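PDB 7JQD: peptide-43 from Lutzomyia longipalpis, which probably binds and blocks the PAC1 neuropeptide receptor, as a shortened two-helix relative of the sand-fly vasodilator maxadilan. Local coordinates for residues D12-Q17 with A26-K31. Sequence-based numbering, arbitrary orientation.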
ATOM      1  N   ASP B  12       5.008  -1.365   9.288  1.00 39.30           N
ATOM      2  CA  ASP B  12       5.813  -0.561  10.203  1.00 38.78           C
ATOM      3  C   ASP B  12       6.260  -1.380  11.411  1.00 49.16           C
ATOM      4  O   ASP B  12       7.380  -1.200  11.913  1.00 48.76           O
ATOM      5  CB  ASP B  12       5.036   0.683  10.634  1.00 34.32           C
ATOM      6  CG  ASP B  12       4.874   1.708   9.491  1.00 46.23           C
ATOM      7  OD1 ASP B  12       5.744   1.728   8.590  1.00 47.55           O
ATOM      8  OD2 ASP B  12       3.879   2.491   9.480  1.00 38.36           O
ATOM      9  N   ASP B  13       5.416  -2.299  11.877  1.00 44.74           N
ATOM     10  CA  ASP B  13       5.816  -3.143  12.986  1.00 41.55           C
ATOM     11  C   ASP B  13       6.954  -4.061  12.576  1.00 45.29           C
ATOM     12  O   ASP B  13       7.960  -4.168  13.279  1.00 47.14           O
ATOM     13  CB  ASP B  13       4.625  -3.945  13.489  1.00 48.17           C
ATOM     14  CG  ASP B  13       4.927  -4.674  14.785  1.00 57.05           C
ATOM     15  OD1 ASP B  13       5.103  -3.977  15.816  1.00 56.44           O
ATOM     16  OD2 ASP B  13       4.976  -5.933  14.776  1.00 60.56           O
ATOM     17  N   CYS B  14       6.823  -4.712  11.418  1.00 45.82           N
ATOM     18  CA  CYS B  14       7.852  -5.651  10.983  1.00 42.64           C
ATOM     19  C   CYS B  14       9.147  -4.942  10.622  1.00 42.82           C
ATOM     20  O   CYS B  14      10.231  -5.391  11.014  1.00 50.34           O
ATOM     21  CB  CYS B  14       7.341  -6.477   9.808  1.00 38.31           C
ATOM     22  SG  CYS B  14       5.994  -7.586  10.242  1.00 48.13           S
ATOM     23  N   ALA B  15       9.058  -3.842   9.872  1.00 44.56           N
ATOM     24  CA  ALA B  15      10.231  -3.049   9.510  1.00 44.29           C
ATOM     25  C   ALA B  15      11.019  -2.594  10.722  1.00 44.77           C
ATOM     26  O   ALA B  15      12.204  -2.261  10.585  1.00 46.23           O
ATOM     27  CB  ALA B  15       9.819  -1.826   8.686  1.00 43.68           C
ATOM     28  N   ARG B  16      10.388  -2.571  11.895  1.00 44.43           N
ATOM     29  CA  ARG B  16      11.076  -2.180  13.115  1.00 49.50           C
ATOM     30  C   ARG B  16      11.699  -3.381  13.828  1.00 49.06           C
ATOM     31  O   ARG B  16      12.784  -3.266  14.406  1.00 55.79           O
ATOM     32  CB  ARG B  16      10.111  -1.450  14.040  1.00 53.02           C
ATOM     33  CG  ARG B  16      10.518  -1.528  15.484  1.00 52.88           C
ATOM     34  CD  ARG B  16       9.415  -1.026  16.381  1.00 57.09           C
ATOM     35  NE  ARG B  16       8.319  -1.972  16.396  1.00 58.06           N
ATOM     36  CZ  ARG B  16       8.376  -3.168  16.979  1.00 57.16           C
ATOM     37  NH1 ARG B  16       9.483  -3.580  17.598  1.00 64.14           N
ATOM     38  NH2 ARG B  16       7.328  -3.978  16.941  1.00 50.99           N
ATOM     39  N   GLN B  17      11.030  -4.532  13.823  1.00 49.75           N
ATOM     40  CA  GLN B  17      11.640  -5.742  14.364  1.00 45.68           C
ATOM     41  C   GLN B  17      12.811  -6.193  13.507  1.00 53.33           C
ATOM     42  O   GLN B  17      13.912  -6.431  14.018  1.00 57.43           O
ATOM     43  CB  GLN B  17      10.616  -6.862  14.452  1.00 38.45           C
ATOM     44  CG  GLN B  17       9.382  -6.501  15.197  1.00 47.21           C
ATOM     45  CD  GLN B  17       8.547  -7.719  15.435  1.00 55.15           C
ATOM     46  OE1 GLN B  17       9.061  -8.843  15.407  1.00 54.86           O
ATOM     47  NE2 GLN B  17       7.246  -7.526  15.622  1.00 51.74           N
ATOM     48  N   ALA B  26       9.167 -12.844   7.207  1.00 42.96           N
ATOM     49  CA  ALA B  26       8.590 -13.799   8.141  1.00 41.89           C
ATOM     50  C   ALA B  26       7.579 -13.119   9.043  1.00 43.36           C
ATOM     51  O   ALA B  26       6.432 -13.566   9.150  1.00 46.03           O
ATOM     52  CB  ALA B  26       9.687 -14.469   8.964  1.00 40.64           C
ATOM     53  N   CYS B  27       7.988 -12.032   9.701  1.00 47.00           N
ATOM     54  CA  CYS B  27       7.040 -11.217  10.456  1.00 41.27           C
ATOM     55  C   CYS B  27       5.865 -10.795   9.580  1.00 43.61           C
ATOM     56  O   CYS B  27       4.710 -10.828  10.018  1.00 43.57           O
ATOM     57  CB  CYS B  27       7.759 -10.005  11.040  1.00 35.78           C
ATOM     58  SG  CYS B  27       6.700  -8.769  11.788  1.00 51.92           S
ATOM     59  N   MET B  28       6.133 -10.430   8.320  1.00 46.24           N
ATOM     60  CA  MET B  28       5.050 -10.063   7.408  1.00 46.36           C
ATOM     61  C   MET B  28       4.151 -11.257   7.081  1.00 41.20           C
ATOM     62  O   MET B  28       2.921 -11.113   7.024  1.00 41.62           O
ATOM     63  CB  MET B  28       5.623  -9.443   6.128  1.00 44.54           C
ATOM     64  CG  MET B  28       6.062  -7.987   6.281  1.00 43.49           C
ATOM     65  SD  MET B  28       4.726  -6.865   6.782  1.00 42.19           S
ATOM     66  CE  MET B  28       3.778  -6.729   5.246  1.00 29.74           C
ATOM     67  N   LYS B  29       4.737 -12.435   6.837  1.00 41.42           N
ATOM     68  CA  LYS B  29       3.922 -13.640   6.683  1.00 43.48           C
ATOM     69  C   LYS B  29       3.027 -13.844   7.891  1.00 43.94           C
ATOM     70  O   LYS B  29       1.838 -14.150   7.749  1.00 44.44           O
ATOM     71  CB  LYS B  29       4.797 -14.875   6.479  1.00 40.99           C
ATOM     72  CG  LYS B  29       5.253 -15.054   5.062  1.00 48.20           C
ATOM     73  CD  LYS B  29       6.266 -16.176   4.957  1.00 46.21           C
ATOM     74  CE  LYS B  29       6.717 -16.346   3.517  1.00 52.43           C
ATOM     75  NZ  LYS B  29       7.999 -17.097   3.400  1.00 48.64           N
ATOM     76  N   GLN B  30       3.578 -13.657   9.091  1.00 40.00           N
ATOM     77  CA  GLN B  30       2.774 -13.793  10.298  1.00 40.53           C
ATOM     78  C   GLN B  30       1.653 -12.757  10.339  1.00 39.26           C
ATOM     79  O   GLN B  30       0.526 -13.082  10.728  1.00 38.85           O
ATOM     80  CB  GLN B  30       3.665 -13.686  11.536  1.00 34.48           C
ATOM     81  CG  GLN B  30       2.910 -13.691  12.847  1.00 40.05           C
ATOM     82  CD  GLN B  30       1.978 -14.899  13.035  1.00 43.18           C
ATOM     83  OE1 GLN B  30       2.224 -15.991  12.513  1.00 42.79           O
ATOM     84  NE2 GLN B  30       0.909 -14.699  13.800  1.00 37.06           N
ATOM     85  N   LYS B  31       1.930 -11.517   9.913  1.00 38.68           N
ATOM     86  CA  LYS B  31       0.907 -10.474   9.937  1.00 39.45           C
ATOM     87  C   LYS B  31      -0.234 -10.768   8.968  1.00 38.86           C
ATOM     88  O   LYS B  31      -1.382 -10.367   9.216  1.00 35.18           O
ATOM     89  CB  LYS B  31       1.525  -9.111   9.618  1.00 40.91           C
ATOM     90  CG  LYS B  31       2.338  -8.476  10.758  1.00 36.66           C
ATOM     91  CD  LYS B  31       1.723  -8.723  12.108  1.00 35.10           C
ATOM     92  CE  LYS B  31       2.531  -8.038  13.180  1.00 42.34           C
ATOM     93  NZ  LYS B  31       2.464  -6.576  12.954  1.00 49.26           N
TER
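C14 and C27 join the two helices covalently: SG of C14 and SG of C27 are bonded at 2.1 Å, with a left-handed disulfide torsion of -78°. Cysteine suits both places, because its short side chain can span backbones brought this close, with CA of C14 5.6 Å from CA of C27. The tight part of the contact lies at the bridge. M28, buried and bent along its chain, lays its thioether beside it, SD 3.8 Å from SG of C14; this unbranched, flexible group can bend against the disulfide without needing a hydrogen-bonding partner. One turn on from C27, CG of K31 rests 3.8 Å from SG of C14.

The looser side is polar. The carboxylate of D13 stands with CG anti to the backbone N (chi1 -171°), which turns it toward K31, whose chain bends back and crosses it nearly at a right angle. Lysine suits this place because its methylenes can lie against sulfur while NZ of K31 reaches OD2 of D13 at 3.2 Å, from above the carboxylate plane. The same OD2 takes a weak hydrogen bond from NE2 of the exposed Q17, a neutral amide able to donate at the solvent side, while OD1 pairs with R16; aspartate's two oxygens thus serve two basic residues. Replacing K31 with an alanine would probably leave D13 without its cross-helix partner and uncover one flank of the disulfide.

The segments run antiparallel, at 153° with axes 9.2 Å apart, on helices 3-17 and 21-37 of a disulfide-linked helical hairpin. C14 also touches F24, and M28 extends the interface to F7, A10 and I11 of helix 3-17, while another protein chain packs against M28, K29, D12 and A15.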